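Local coordinates for protein CDP-glucose 4,6-dehydratase (Salmonella enterica subsp. enterica serovar Typhi, PDB 1WVG) that catalyses the NAD-dependent conversion of CDP-D-glucose to CDP-4-dehydro-6-deoxy-D-glucose and water, a step toward O-antigen sugars, at residues R206-I211 / E324-I329; G200-D205 / V330-A335; T106-T111 / E165-A170. All blocks are in the same frame, centred on the assembly; numbering follows the deposited sequence. Where two conformers were deposited one is given.

Interaction 1: residues R206-I211 / E324-I329. With CXY (cytidine-5'-diphospho-beta-D-xylose), chain D; APR (adenosine-5-diphosphoribose), chain C.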
loop_
_atom_site.group_PDB
_atom_site.type_symbol
_atom_site.label_atom_id
_atom_site.label_comp_id
_atom_site.label_asym_id
_atom_site.label_seq_id
_atom_site.Cartn_x
_atom_site.Cartn_y
_atom_site.Cartn_z
ATOM N N ARG A 206 -31.565 12.224 -4.731
ATOM C CA ARG A 206 -30.553 12.196 -5.778
ATOM C C ARG A 206 -30.570 13.550 -6.430
ATOM O O ARG A 206 -31.605 14.195 -6.451
ATOM C CB ARG A 206 -30.680 11.023 -6.749
ATOM C CG ARG A 206 -30.464 9.643 -6.088
ATOM C CD ARG A 206 -30.247 8.578 -7.170
ATOM N NE ARG A 206 -29.968 7.253 -6.656
ATOM C CZ ARG A 206 -30.311 6.117 -7.279
ATOM N NH1 ARG A 206 -30.961 6.086 -8.445
ATOM N NH2 ARG A 206 -29.996 4.948 -6.728
ATOM N N LEU A 207 -29.425 13.977 -6.922
ATOM C CA LEU A 207 -29.240 15.282 -7.505
ATOM C C LEU A 207 -30.109 15.697 -8.672
ATOM O O LEU A 207 -30.809 16.695 -8.622
ATOM C CB LEU A 207 -27.766 15.518 -7.836
ATOM C CG LEU A 207 -27.510 16.934 -8.342
ATOM C CD1 LEU A 207 -27.713 17.931 -7.187
ATOM C CD2 LEU A 207 -26.107 17.022 -8.951
ATOM N N ILE A 208 -30.015 14.941 -9.742
ATOM C CA ILE A 208 -30.766 15.226 -10.951
ATOM C C ILE A 208 -32.263 15.104 -10.754
ATOM O O ILE A 208 -33.015 15.956 -11.221
ATOM C CB ILE A 208 -30.297 14.319 -12.054
ATOM C CG1 ILE A 208 -28.863 14.723 -12.396
ATOM C CG2 ILE A 208 -31.238 14.487 -13.227
ATOM C CD1 ILE A 208 -28.811 16.017 -13.226
ATOM N N PRO A 209 -32.707 14.050 -10.064
ATOM C CA PRO A 209 -34.129 13.958 -9.849
ATOM C C PRO A 209 -34.575 15.184 -9.079
ATOM O O PRO A 209 -35.576 15.804 -9.455
ATOM C CB PRO A 209 -34.437 12.642 -9.111
ATOM C CG PRO A 209 -33.260 11.752 -9.443
ATOM C CD PRO A 209 -32.119 12.701 -9.800
ATOM N N ASP A 210 -33.791 15.518 -8.042
ATOM C CA ASP A 210 -34.038 16.678 -7.183
ATOM C C ASP A 210 -34.173 17.917 -8.031
ATOM O O ASP A 210 -35.062 18.740 -7.853
ATOM C CB ASP A 210 -32.907 16.944 -6.140
ATOM C CG ASP A 210 -33.038 16.232 -4.805
ATOM O OD1 ASP A 210 -33.849 15.356 -4.570
ATOM O OD2 ASP A 210 -32.188 16.645 -3.897
ATOM N N ILE A 211 -33.248 18.028 -8.956
ATOM C CA ILE A 211 -33.211 19.169 -9.818
ATOM C C ILE A 211 -34.398 19.240 -10.722
ATOM O O ILE A 211 -35.008 20.292 -10.890
ATOM C CB ILE A 211 -31.975 19.141 -10.666
ATOM C CG1 ILE A 211 -30.752 19.569 -9.851
ATOM C CG2 ILE A 211 -32.236 20.102 -11.790
ATOM C CD1 ILE A 211 -29.426 19.219 -10.559
ATOM N N GLU A 324 -23.718 16.173 -23.171
ATOM C CA GLU A 324 -24.664 15.532 -24.058
ATOM C C GLU A 324 -25.670 14.805 -23.200
ATOM O O GLU A 324 -26.895 14.893 -23.355
ATOM C CB GLU A 324 -23.894 14.563 -24.975
ATOM C CG GLU A 324 -24.624 13.228 -25.148
ATOM C CD GLU A 324 -25.530 13.241 -26.348
ATOM O OE1 GLU A 324 -26.613 13.812 -26.359
ATOM O OE2 GLU A 324 -25.034 12.565 -27.358
ATOM N N THR A 325 -25.097 14.108 -22.238
ATOM C CA THR A 325 -25.890 13.399 -21.300
ATOM C C THR A 325 -26.922 14.360 -20.653
ATOM O O THR A 325 -28.126 14.141 -20.759
ATOM C CB THR A 325 -24.918 12.677 -20.354
ATOM O OG1 THR A 325 -24.390 11.552 -21.067
ATOM C CG2 THR A 325 -25.602 12.253 -19.055
ATOM N N LEU A 326 -26.490 15.470 -20.030
ATOM C CA LEU A 326 -27.414 16.417 -19.413
ATOM C C LEU A 326 -28.477 16.897 -20.386
ATOM O O LEU A 326 -29.664 17.063 -20.091
ATOM C CB LEU A 326 -26.608 17.593 -18.849
ATOM C CG LEU A 326 -25.838 17.180 -17.604
ATOM C CD1 LEU A 326 -25.171 18.411 -17.017
ATOM C CD2 LEU A 326 -26.767 16.539 -16.565
ATOM N N SER A 327 -28.043 17.097 -21.599
ATOM C CA SER A 327 -28.978 17.548 -22.578
ATOM C C SER A 327 -30.103 16.551 -22.818
ATOM O O SER A 327 -31.281 16.899 -22.861
ATOM C CB SER A 327 -28.252 17.895 -23.840
ATOM O OG SER A 327 -29.239 18.044 -24.833
ATOM N N ARG A 328 -29.719 15.290 -22.947
ATOM C CA ARG A 328 -30.645 14.201 -23.166
ATOM C C ARG A 328 -31.584 13.993 -22.003
ATOM O O ARG A 328 -32.735 13.653 -22.230
ATOM C CB ARG A 328 -29.916 12.895 -23.438
ATOM C CG ARG A 328 -29.440 12.812 -24.874
ATOM C CD ARG A 328 -28.437 11.678 -25.086
ATOM N NE ARG A 328 -28.059 11.455 -26.492
ATOM C CZ ARG A 328 -28.864 10.963 -27.465
ATOM N NH1 ARG A 328 -30.126 10.609 -27.244
ATOM N NH2 ARG A 328 -28.384 10.805 -28.697
ATOM N N ILE A 329 -31.114 14.186 -20.769
ATOM C CA ILE A 329 -31.998 14.019 -19.605
ATOM C C ILE A 329 -33.143 15.026 -19.632
ATOM O O ILE A 329 -34.289 14.741 -19.253
ATOM C CB ILE A 329 -31.231 14.265 -18.318
ATOM C CG1 ILE A 329 -30.300 13.101 -18.105
ATOM C CG2 ILE A 329 -32.094 14.373 -17.076
ATOM C CD1 ILE A 329 -29.466 13.319 -16.846
HETATM O O1B CXY D . -23.561 9.756 -4.785
HETATM P PB CXY D . -24.931 9.366 -4.267
HETATM O O2B CXY D . -25.120 9.599 -2.791
HETATM O "O1'" CXY D . -25.220 7.787 -4.624
HETATM O O3A CXY D . -25.760 10.268 -5.208
HETATM P PA CXY D . -26.663 11.614 -4.924
HETATM O O1A CXY D . -27.266 11.951 -6.242
HETATM O O2A CXY D . -27.645 11.377 -3.846
HETATM O O5D CXY D . -25.553 12.641 -4.424
HETATM C C5D CXY D . -24.675 13.212 -5.404
HETATM C C4D CXY D . -23.984 14.405 -4.791
HETATM O O4D CXY D . -24.852 15.553 -4.965
HETATM C C3D CXY D . -23.611 14.329 -3.311
HETATM O O3D CXY D . -22.366 15.019 -2.932
HETATM C C2D CXY D . -24.861 15.017 -2.733
HETATM O O2D CXY D . -24.547 15.515 -1.429
HETATM C C1D CXY D . -25.028 16.152 -3.717
HETATM N N1 CXY D . -26.360 16.764 -3.691
HETATM C C6 CXY D . -27.483 16.008 -3.989
HETATM C C5 CXY D . -28.692 16.511 -4.001
HETATM C C4 CXY D . -28.926 17.877 -3.683
HETATM N N3 CXY D . -27.754 18.600 -3.405
HETATM C C2 CXY D . -26.460 18.107 -3.383
HETATM N N4 CXY D . -30.021 18.428 -3.636
HETATM O O2 CXY D . -25.475 18.799 -3.104
HETATM C "C1'" CXY D . -25.754 7.589 -5.921
HETATM C "C2'" CXY D . -26.779 6.491 -5.788
HETATM C "C3'" CXY D . -26.035 5.263 -5.300
HETATM C "C4'" CXY D . -24.943 4.874 -6.296
HETATM C "C5'" CXY D . -24.005 6.054 -6.516
HETATM O "O2'" CXY D . -27.798 6.822 -4.821
HETATM O "O3'" CXY D . -26.947 4.151 -5.225
HETATM O "O4'" CXY D . -24.229 3.735 -5.821
HETATM O "O5'" CXY D . -24.739 7.220 -6.904
HETATM N N1 APR C . -36.047 -7.295 -2.332
HETATM C C2 APR C . -36.140 -7.187 -3.679
HETATM N N3 APR C . -35.930 -6.146 -4.427
HETATM C C4 APR C . -35.542 -5.078 -3.700
HETATM C C5 APR C . -35.373 -5.015 -2.353
HETATM C C6 APR C . -35.662 -6.203 -1.617
HETATM N N6 APR C . -35.532 -6.384 -0.291
HETATM N N7 APR C . -34.942 -3.750 -1.972
HETATM C C8 APR C . -34.877 -3.069 -3.105
HETATM N N9 APR C . -35.229 -3.828 -4.178
HETATM C "C1'" APR C . -35.306 -3.458 -5.581
HETATM C "C2'" APR C . -36.336 -2.386 -5.804
HETATM O "O2'" APR C . -37.654 -2.951 -5.752
HETATM C "C3'" APR C . -35.920 -1.944 -7.209
HETATM O "O3'" APR C . -36.314 -2.793 -8.297
HETATM O "O4'" APR C . -34.113 -2.842 -5.949
HETATM C "C4'" APR C . -34.378 -1.946 -7.031
HETATM C "C5'" APR C . -33.792 -0.638 -6.587
HETATM O "O5'" APR C . -33.932 0.292 -7.690
HETATM P PA APR C . -33.755 1.898 -7.486
HETATM O O1A APR C . -34.130 2.361 -6.085
HETATM O O2A APR C . -34.318 2.600 -8.743
HETATM O O3A APR C . -32.186 2.030 -7.541
HETATM P PB APR C . -31.236 1.966 -8.860
HETATM O O1B APR C . -30.722 3.370 -9.072
HETATM O O2B APR C . -31.898 1.225 -10.008
HETATM O O5D APR C . -30.123 0.959 -8.327
HETATM C C5D APR C . -29.993 -0.310 -8.988
HETATM O O4D APR C . -27.513 -0.326 -8.913
HETATM O O1D APR C . -26.356 1.541 -8.109
HETATM C C1D APR C . -26.812 0.189 -7.818
HETATM O O2D APR C . -27.226 0.056 -5.406
HETATM C C2D APR C . -27.826 0.252 -6.701
HETATM O O3D APR C . -27.923 -2.116 -6.447
HETATM C C3D APR C . -28.652 -0.998 -6.948
HETATM C C4D APR C . -28.745 -0.977 -8.456
#
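Ile208 and Ile329 mark the nearest approach of the two segments, with their CA atoms 8.8 Å apart. Residues 207-211 form the first turn of helix 207-216, and Arg206 is its N-cap residue. Residues 324-329 lie within helix 322-337. The join is made by three buried aliphatic side chains. Ile208 lies across the ends of the other two and meets each with a different branch. Its CG2 is 3.9 Å from CG2 of Ile329. With chi1 at -67° and chi2 at -76°, its other branch folds back and brings CD1 to 3.9 Å from CD2 of Leu326. Ile197 of strand 187-197 touches all three.

The start of helix 207-216 also serves the ligands. Arg206 NE donates to O2' of CDP-xylose at 2.9 Å. Both NH1 and NH2 of Arg206 reach one oxygen, O1B of ADP-ribose, from the guanidinium edge, and Asp201 holds NH1 by a salt bridge. Leu207 N donates to CDP-xylose O1A at 3.0 Å with an angle of 162°. Asp210 OD2 accepts from the cytosine N4 at 2.8 Å, and CD1 of Leu207 rests against the base at C5. The N-cap and first turn thus hold base, phosphate and sugar, while Ile208 packs into the apolar core. The guanidinium probably offsets the charge of the ADP-ribose phosphate, and the helix N-terminus that of the CDP-xylose phosphate.

Interaction 2: residues G200-D205 / V330-A335. With CXY (cytidine-5'-diphospho-beta-D-xylose), chain D.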
loop_
_atom_site.group_PDB
_atom_site.type_symbol
_atom_site.label_atom_id
_atom_site.label_comp_id
_atom_site.label_asym_id
_atom_site.label_seq_id
_atom_site.Cartn_x
_atom_site.Cartn_y
_atom_site.Cartn_z
ATOM N N GLY A 200 -36.051 9.340 -16.295
ATOM C CA GLY A 200 -36.715 8.218 -15.626
ATOM C C GLY A 200 -36.327 7.844 -14.198
ATOM O O GLY A 200 -36.720 6.746 -13.758
ATOM N N ASP A 201 -35.589 8.712 -13.470
ATOM C CA ASP A 201 -35.186 8.416 -12.088
ATOM C C ASP A 201 -35.855 9.314 -11.082
ATOM O O ASP A 201 -35.656 10.552 -11.094
ATOM C CB ASP A 201 -33.668 8.479 -11.838
ATOM C CG ASP A 201 -33.219 7.977 -10.473
ATOM O OD1 ASP A 201 -32.117 8.264 -10.009
ATOM O OD2 ASP A 201 -34.077 7.188 -9.840
ATOM N N TRP A 202 -36.616 8.661 -10.194
ATOM C CA TRP A 202 -37.345 9.407 -9.184
ATOM C C TRP A 202 -36.797 9.240 -7.805
ATOM O O TRP A 202 -37.380 9.820 -6.892
ATOM C CB TRP A 202 -38.903 9.273 -9.230
ATOM C CG TRP A 202 -39.463 10.074 -10.371
ATOM C CD1 TRP A 202 -39.847 11.386 -10.333
ATOM C CD2 TRP A 202 -39.631 9.648 -11.739
ATOM N NE1 TRP A 202 -40.267 11.803 -11.583
ATOM C CE2 TRP A 202 -40.148 10.759 -12.468
ATOM C CE3 TRP A 202 -39.432 8.432 -12.411
ATOM C CZ2 TRP A 202 -40.450 10.673 -13.832
ATOM C CZ3 TRP A 202 -39.756 8.353 -13.757
ATOM C CH2 TRP A 202 -40.240 9.458 -14.471
ATOM N N ALA A 203 -35.703 8.453 -7.666
ATOM C CA ALA A 203 -35.070 8.202 -6.372
ATOM C C ALA A 203 -35.040 9.450 -5.498
ATOM O O ALA A 203 -34.877 10.557 -6.020
ATOM C CB ALA A 203 -33.636 7.688 -6.514
ATOM N N LYS A 204 -35.177 9.267 -4.171
ATOM C CA LYS A 204 -35.166 10.388 -3.235
ATOM C C LYS A 204 -33.746 10.878 -2.935
ATOM O O LYS A 204 -32.824 10.061 -2.836
ATOM C CB LYS A 204 -36.014 10.203 -1.956
ATOM C CG LYS A 204 -37.495 9.890 -2.188
ATOM C CD LYS A 204 -38.331 11.065 -2.695
ATOM C CE LYS A 204 -39.555 10.644 -3.510
ATOM N NZ LYS A 204 -39.587 9.208 -3.866
ATOM N N ASP A 205 -33.607 12.213 -2.812
ATOM C CA ASP A 205 -32.365 12.907 -2.522
ATOM C C ASP A 205 -31.296 12.886 -3.609
ATOM O O ASP A 205 -30.224 13.487 -3.437
ATOM C CB ASP A 205 -31.795 12.478 -1.168
ATOM C CG ASP A 205 -32.580 13.064 -0.033
ATOM O OD1 ASP A 205 -33.135 14.157 -0.085
ATOM O OD2 ASP A 205 -32.607 12.259 1.001
ATOM N N VAL A 330 -32.770 16.237 -20.055
ATOM C CA VAL A 330 -33.680 17.363 -20.158
ATOM C C VAL A 330 -34.760 17.119 -21.188
ATOM O O VAL A 330 -35.948 17.267 -20.974
ATOM C CB VAL A 330 -32.902 18.580 -20.579
ATOM C CG1 VAL A 330 -33.871 19.515 -21.299
ATOM C CG2 VAL A 330 -32.293 19.237 -19.331
ATOM N N LYS A 331 -34.306 16.734 -22.338
ATOM C CA LYS A 331 -35.192 16.426 -23.396
ATOM C C LYS A 331 -36.147 15.385 -22.933
ATOM O O LYS A 331 -37.343 15.528 -23.128
ATOM C CB LYS A 331 -34.415 15.914 -24.582
ATOM C CG LYS A 331 -34.026 17.088 -25.459
ATOM C CD LYS A 331 -33.149 16.754 -26.654
ATOM C CE LYS A 331 -32.377 17.987 -27.110
ATOM N NZ LYS A 331 -31.337 17.685 -28.122
ATOM N N TRP A 332 -35.616 14.338 -22.323
ATOM C CA TRP A 332 -36.458 13.232 -21.864
ATOM C C TRP A 332 -37.514 13.678 -20.881
ATOM O O TRP A 332 -38.702 13.369 -21.001
ATOM C CB TRP A 332 -35.660 12.010 -21.318
ATOM C CG TRP A 332 -36.407 10.702 -21.124
ATOM C CD1 TRP A 332 -36.338 9.555 -21.908
ATOM C CD2 TRP A 332 -37.307 10.378 -20.053
ATOM N NE1 TRP A 332 -37.121 8.531 -21.390
ATOM C CE2 TRP A 332 -37.720 9.023 -20.246
ATOM C CE3 TRP A 332 -37.811 11.108 -18.977
ATOM C CZ2 TRP A 332 -38.639 8.439 -19.393
ATOM C CZ3 TRP A 332 -38.689 10.494 -18.117
ATOM C CH2 TRP A 332 -39.095 9.182 -18.325
ATOM N N HIS A 333 -37.071 14.406 -19.883
ATOM C CA HIS A 333 -37.982 14.860 -18.868
ATOM C C HIS A 333 -39.149 15.677 -19.420
ATOM O O HIS A 333 -40.314 15.471 -19.064
ATOM C CB HIS A 333 -37.241 15.589 -17.754
ATOM C CG HIS A 333 -38.016 15.565 -16.496
ATOM N ND1 HIS A 333 -38.144 14.398 -15.761
ATOM C CD2 HIS A 333 -38.671 16.578 -15.858
ATOM C CE1 HIS A 333 -38.882 14.718 -14.690
ATOM N NE2 HIS A 333 -39.203 16.025 -14.720
ATOM N N LYS A 334 -38.826 16.613 -20.298
ATOM C CA LYS A 334 -39.812 17.473 -20.907
ATOM C C LYS A 334 -40.800 16.683 -21.762
ATOM O O LYS A 334 -42.008 16.878 -21.648
ATOM C CB LYS A 334 -39.146 18.616 -21.657
ATOM C CG LYS A 334 -38.467 19.578 -20.697
ATOM C CD LYS A 334 -37.907 20.832 -21.375
ATOM C CE LYS A 334 -37.541 21.939 -20.381
ATOM N NZ LYS A 334 -37.208 23.215 -21.028
ATOM N N ALA A 335 -40.296 15.784 -22.609
ATOM C CA ALA A 335 -41.182 14.985 -23.443
ATOM C C ALA A 335 -42.249 14.293 -22.607
ATOM O O ALA A 335 -43.429 14.238 -22.939
ATOM C CB ALA A 335 -40.384 13.967 -24.232
HETATM O O1B CXY D . -23.561 9.756 -4.785
HETATM P PB CXY D . -24.931 9.366 -4.267
HETATM O O2B CXY D . -25.120 9.599 -2.791
HETATM O "O1'" CXY D . -25.220 7.787 -4.624
HETATM O O3A CXY D . -25.760 10.268 -5.208
HETATM P PA CXY D . -26.663 11.614 -4.924
HETATM O O1A CXY D . -27.266 11.951 -6.242
HETATM O O2A CXY D . -27.645 11.377 -3.846
HETATM O O5D CXY D . -25.553 12.641 -4.424
HETATM C C5D CXY D . -24.675 13.212 -5.404
HETATM C C4D CXY D . -23.984 14.405 -4.791
HETATM O O4D CXY D . -24.852 15.553 -4.965
HETATM C C3D CXY D . -23.611 14.329 -3.311
HETATM O O3D CXY D . -22.366 15.019 -2.932
HETATM C C2D CXY D . -24.861 15.017 -2.733
HETATM O O2D CXY D . -24.547 15.515 -1.429
HETATM C C1D CXY D . -25.028 16.152 -3.717
HETATM N N1 CXY D . -26.360 16.764 -3.691
HETATM C C6 CXY D . -27.483 16.008 -3.989
HETATM C C5 CXY D . -28.692 16.511 -4.001
HETATM C C4 CXY D . -28.926 17.877 -3.683
HETATM N N3 CXY D . -27.754 18.600 -3.405
HETATM C C2 CXY D . -26.460 18.107 -3.383
HETATM N N4 CXY D . -30.021 18.428 -3.636
HETATM O O2 CXY D . -25.475 18.799 -3.104
HETATM C "C1'" CXY D . -25.754 7.589 -5.921
HETATM C "C2'" CXY D . -26.779 6.491 -5.788
HETATM C "C3'" CXY D . -26.035 5.263 -5.300
HETATM C "C4'" CXY D . -24.943 4.874 -6.296
HETATM C "C5'" CXY D . -24.005 6.054 -6.516
HETATM O "O2'" CXY D . -27.798 6.822 -4.821
HETATM O "O3'" CXY D . -26.947 4.151 -5.225
HETATM O "O4'" CXY D . -24.229 3.735 -5.821
HETATM O "O5'" CXY D . -24.739 7.220 -6.904
HETATM O O HOH W 1 -36.956 12.185 -15.250
#
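Trp332 and His333 of helix 322-337 receive the loop 200-205, which runs from strand 187-197 to helix 207-216. Trp332 comes first. Its chi1 of -166° sends the indole out to the loop, and Gly200 lies over one face of its six-membered ring. The Gly200 N is 3.4 Å from CZ3 of Trp332. Gly200 CA makes an off-centre CH-pi contact, 4.2 Å from the ring centroid. At the edge of the Trp332 ring, CH2 of Trp202 meets CH2 of Trp332 at 4.0 Å, with the two side chains crossing at about a right angle. The indole NE1 of Trp332 is bonded to Ser346.

His333 follows. Its CE1 is 4.4 Å from CZ2 of Trp202, a looser touch. A water lies 2.6 Å from His333 ND1 and accepts from Gly200 N at 3.2 Å. Trp336 meets both Trp202 and His333. Asp201 shapes the loop itself by an Asx turn to Ala203 N. Across this contact, loop and helix meet through ring surfaces and one water bridge, while Asp205 lies in the CDP-xylose pocket.

Interaction 3: residues T106-T111 / E165-A170. With APR (adenosine-5-diphosphoribose), chain C.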
loop_
_atom_site.group_PDB
_atom_site.type_symbol
_atom_site.label_atom_id
_atom_site.label_comp_id
_atom_site.label_asym_id
_atom_site.label_seq_id
_atom_site.Cartn_x
_atom_site.Cartn_y
_atom_site.Cartn_z
ATOM N N THR A 106 -30.765 -6.144 3.235
ATOM C CA THR A 106 -31.049 -6.151 1.823
ATOM C C THR A 106 -29.802 -6.365 0.960
ATOM O O THR A 106 -29.737 -7.252 0.107
ATOM C CB THR A 106 -31.764 -4.869 1.335
ATOM O OG1 THR A 106 -32.989 -4.744 2.012
ATOM C CG2 THR A 106 -32.053 -4.948 -0.175
ATOM N N ASN A 107 -28.833 -5.484 1.157
ATOM C CA ASN A 107 -27.643 -5.482 0.331
ATOM C C ASN A 107 -26.711 -6.644 0.555
ATOM O O ASN A 107 -26.202 -7.264 -0.382
ATOM C CB ASN A 107 -26.942 -4.112 0.427
ATOM C CG ASN A 107 -27.900 -3.013 -0.032
ATOM O OD1 ASN A 107 -28.974 -3.277 -0.613
ATOM N ND2 ASN A 107 -27.505 -1.760 0.182
ATOM N N VAL A 108 -26.481 -6.937 1.813
ATOM C CA VAL A 108 -25.589 -8.033 2.115
ATOM C C VAL A 108 -26.208 -9.443 1.969
ATOM O O VAL A 108 -25.787 -10.231 1.112
ATOM C CB VAL A 108 -24.934 -7.785 3.463
ATOM C CG1 VAL A 108 -23.875 -8.843 3.680
ATOM C CG2 VAL A 108 -24.344 -6.367 3.505
ATOM N N MET A 109 -27.227 -9.768 2.810
ATOM C CA MET A 109 -27.877 -11.079 2.780
ATOM C C MET A 109 -28.595 -11.306 1.479
ATOM O O MET A 109 -28.697 -12.436 0.999
ATOM C CB MET A 109 -28.824 -11.270 3.960
ATOM C CG MET A 109 -28.147 -11.230 5.323
ATOM S SD MET A 109 -26.690 -12.293 5.468
ATOM C CE MET A 109 -27.371 -13.930 5.103
ATOM N N GLY A 110 -29.075 -10.213 0.883
ATOM C CA GLY A 110 -29.712 -10.348 -0.412
ATOM C C GLY A 110 -28.677 -10.896 -1.419
ATOM O O GLY A 110 -28.980 -11.742 -2.260
ATOM N N THR A 111 -27.415 -10.423 -1.346
ATOM C CA THR A 111 -26.362 -10.907 -2.261
ATOM C C THR A 111 -26.022 -12.354 -1.967
ATOM O O THR A 111 -25.874 -13.190 -2.859
ATOM C CB THR A 111 -25.117 -10.030 -2.110
ATOM O OG1 THR A 111 -25.524 -8.739 -2.514
ATOM C CG2 THR A 111 -24.004 -10.531 -3.035
ATOM N N GLU A 165 -19.177 -6.680 -1.993
ATOM C CA GLU A 165 -17.993 -6.996 -2.793
ATOM C C GLU A 165 -17.248 -8.167 -2.188
ATOM O O GLU A 165 -16.858 -9.109 -2.870
ATOM C CB GLU A 165 -17.070 -5.756 -2.797
ATOM C CG GLU A 165 -17.435 -4.812 -3.945
ATOM C CD GLU A 165 -17.079 -5.373 -5.304
ATOM O OE1 GLU A 165 -16.272 -6.256 -5.464
ATOM O OE2 GLU A 165 -17.700 -4.799 -6.299
ATOM N N LEU A 166 -17.073 -8.138 -0.870
ATOM C CA LEU A 166 -16.381 -9.220 -0.165
ATOM C C LEU A 166 -17.128 -10.536 -0.338
ATOM O O LEU A 166 -16.557 -11.606 -0.579
ATOM C CB LEU A 166 -16.275 -8.926 1.364
ATOM C CG LEU A 166 -14.950 -8.317 1.857
ATOM C CD1 LEU A 166 -14.690 -6.942 1.246
ATOM C CD2 LEU A 166 -14.985 -8.206 3.371
ATOM N N VAL A 167 -18.439 -10.450 -0.192
ATOM C CA VAL A 167 -19.275 -11.629 -0.325
ATOM C C VAL A 167 -19.088 -12.330 -1.655
ATOM O O VAL A 167 -18.900 -13.547 -1.690
ATOM C CB VAL A 167 -20.724 -11.255 -0.204
ATOM C CG1 VAL A 167 -21.561 -12.413 -0.757
ATOM C CG2 VAL A 167 -21.058 -10.903 1.241
ATOM N N ALA A 168 -19.186 -11.564 -2.748
ATOM C CA ALA A 168 -19.023 -12.131 -4.092
ATOM C C ALA A 168 -17.624 -12.735 -4.288
ATOM O O ALA A 168 -17.423 -13.791 -4.898
ATOM C CB ALA A 168 -19.249 -11.054 -5.143
ATOM N N SER A 169 -16.589 -12.083 -3.804
ATOM C CA SER A 169 -15.313 -12.726 -4.036
ATOM C C SER A 169 -15.145 -14.039 -3.261
ATOM O O SER A 169 -14.427 -14.947 -3.676
ATOM C CB SER A 169 -14.177 -11.714 -3.962
ATOM O OG SER A 169 -13.893 -11.344 -2.648
ATOM N N ALA A 170 -15.818 -14.172 -2.104
ATOM C CA ALA A 170 -15.746 -15.387 -1.296
ATOM C C ALA A 170 -16.568 -16.490 -1.967
ATOM O O ALA A 170 -16.219 -17.677 -1.967
ATOM C CB ALA A 170 -16.096 -15.161 0.177
HETATM N N1 APR C . -36.047 -7.295 -2.332
HETATM C C2 APR C . -36.140 -7.187 -3.679
HETATM N N3 APR C . -35.930 -6.146 -4.427
HETATM C C4 APR C . -35.542 -5.078 -3.700
HETATM C C5 APR C . -35.373 -5.015 -2.353
HETATM C C6 APR C . -35.662 -6.203 -1.617
HETATM N N6 APR C . -35.532 -6.384 -0.291
HETATM N N7 APR C . -34.942 -3.750 -1.972
HETATM C C8 APR C . -34.877 -3.069 -3.105
HETATM N N9 APR C . -35.229 -3.828 -4.178
HETATM C "C1'" APR C . -35.306 -3.458 -5.581
HETATM C "C2'" APR C . -36.336 -2.386 -5.804
HETATM O "O2'" APR C . -37.654 -2.951 -5.752
HETATM C "C3'" APR C . -35.920 -1.944 -7.209
HETATM O "O3'" APR C . -36.314 -2.793 -8.297
HETATM O "O4'" APR C . -34.113 -2.842 -5.949
HETATM C "C4'" APR C . -34.378 -1.946 -7.031
HETATM C "C5'" APR C . -33.792 -0.638 -6.587
HETATM O "O5'" APR C . -33.932 0.292 -7.690
HETATM P PA APR C . -33.755 1.898 -7.486
HETATM O O1A APR C . -34.130 2.361 -6.085
HETATM O O2A APR C . -34.318 2.600 -8.743
HETATM O O3A APR C . -32.186 2.030 -7.541
HETATM P PB APR C . -31.236 1.966 -8.860
HETATM O O1B APR C . -30.722 3.370 -9.072
HETATM O O2B APR C . -31.898 1.225 -10.008
HETATM O O5D APR C . -30.123 0.959 -8.327
HETATM C C5D APR C . -29.993 -0.310 -8.988
HETATM O O4D APR C . -27.513 -0.326 -8.913
HETATM O O1D APR C . -26.356 1.541 -8.109
HETATM C C1D APR C . -26.812 0.189 -7.818
HETATM O O2D APR C . -27.226 0.056 -5.406
HETATM C C2D APR C . -27.826 0.252 -6.701
HETATM O O3D APR C . -27.923 -2.116 -6.447
HETATM C C3D APR C . -28.652 -0.998 -6.948
HETATM C C4D APR C . -28.745 -0.977 -8.456
#
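Val167 carries the apolar contact between helices 100-121 and 156-175, meeting two residues one turn apart. Its CG1 lies 3.8 Å from CG2 of Thr111, and the two side chains pass at a slant. Its CG2 is 4.3 Å from CG1 of Val108, a longer contact. The two segments come nearest at Thr111 and Val167, with CA atoms 7.4 Å apart. At the start of its segment, the methyl CG2 of Thr106 packs 3.6 Å from N7 of the ADP-ribose adenine.

Both helices belong to the Rossmann fold of this short-chain dehydrogenase/reductase. They pack beside its parallel sheet, with Thr111 and Ala168 both touching Asn129 of strand 126-130. Helix 100-121 makes a wider, pi-type turn at 106-109.

The polar contacts stay within each segment or lead outward. With chi1 at -63°, Thr111 turns OG1 back to its own helix, and OG1 donates to Asn107 O at 2.7 Å. The same hydroxyl is bonded to His86, leaving its methyl for Val167. A second subunit also packs here: its Tyr104 lies on Val167 and its Met109 on Met109.

How the interactions relate
All three contacts are buried. Interactions 1 and 2 are neighbours, with centres about 7 Å apart, and both use helix 322-337. One sets an aliphatic cluster against this helix. The other sets a loop against its aromatic side chains, with a water between. A salt bridge from Arg206 to Asp201 ties the two together, and both touch CDP-xylose. Interaction 3 lies on the opposite side of the chain's centre. The centres of interactions 1 and 3 are about 30 Å apart. Interaction 3 joins two other helices through small aliphatic groups, next to a second subunit, whereas no other protein chain touches interactions 1 and 2. ADP-ribose spans part of this distance: interaction 1 bonds one of its phosphates, and interaction 3 touches its adenine.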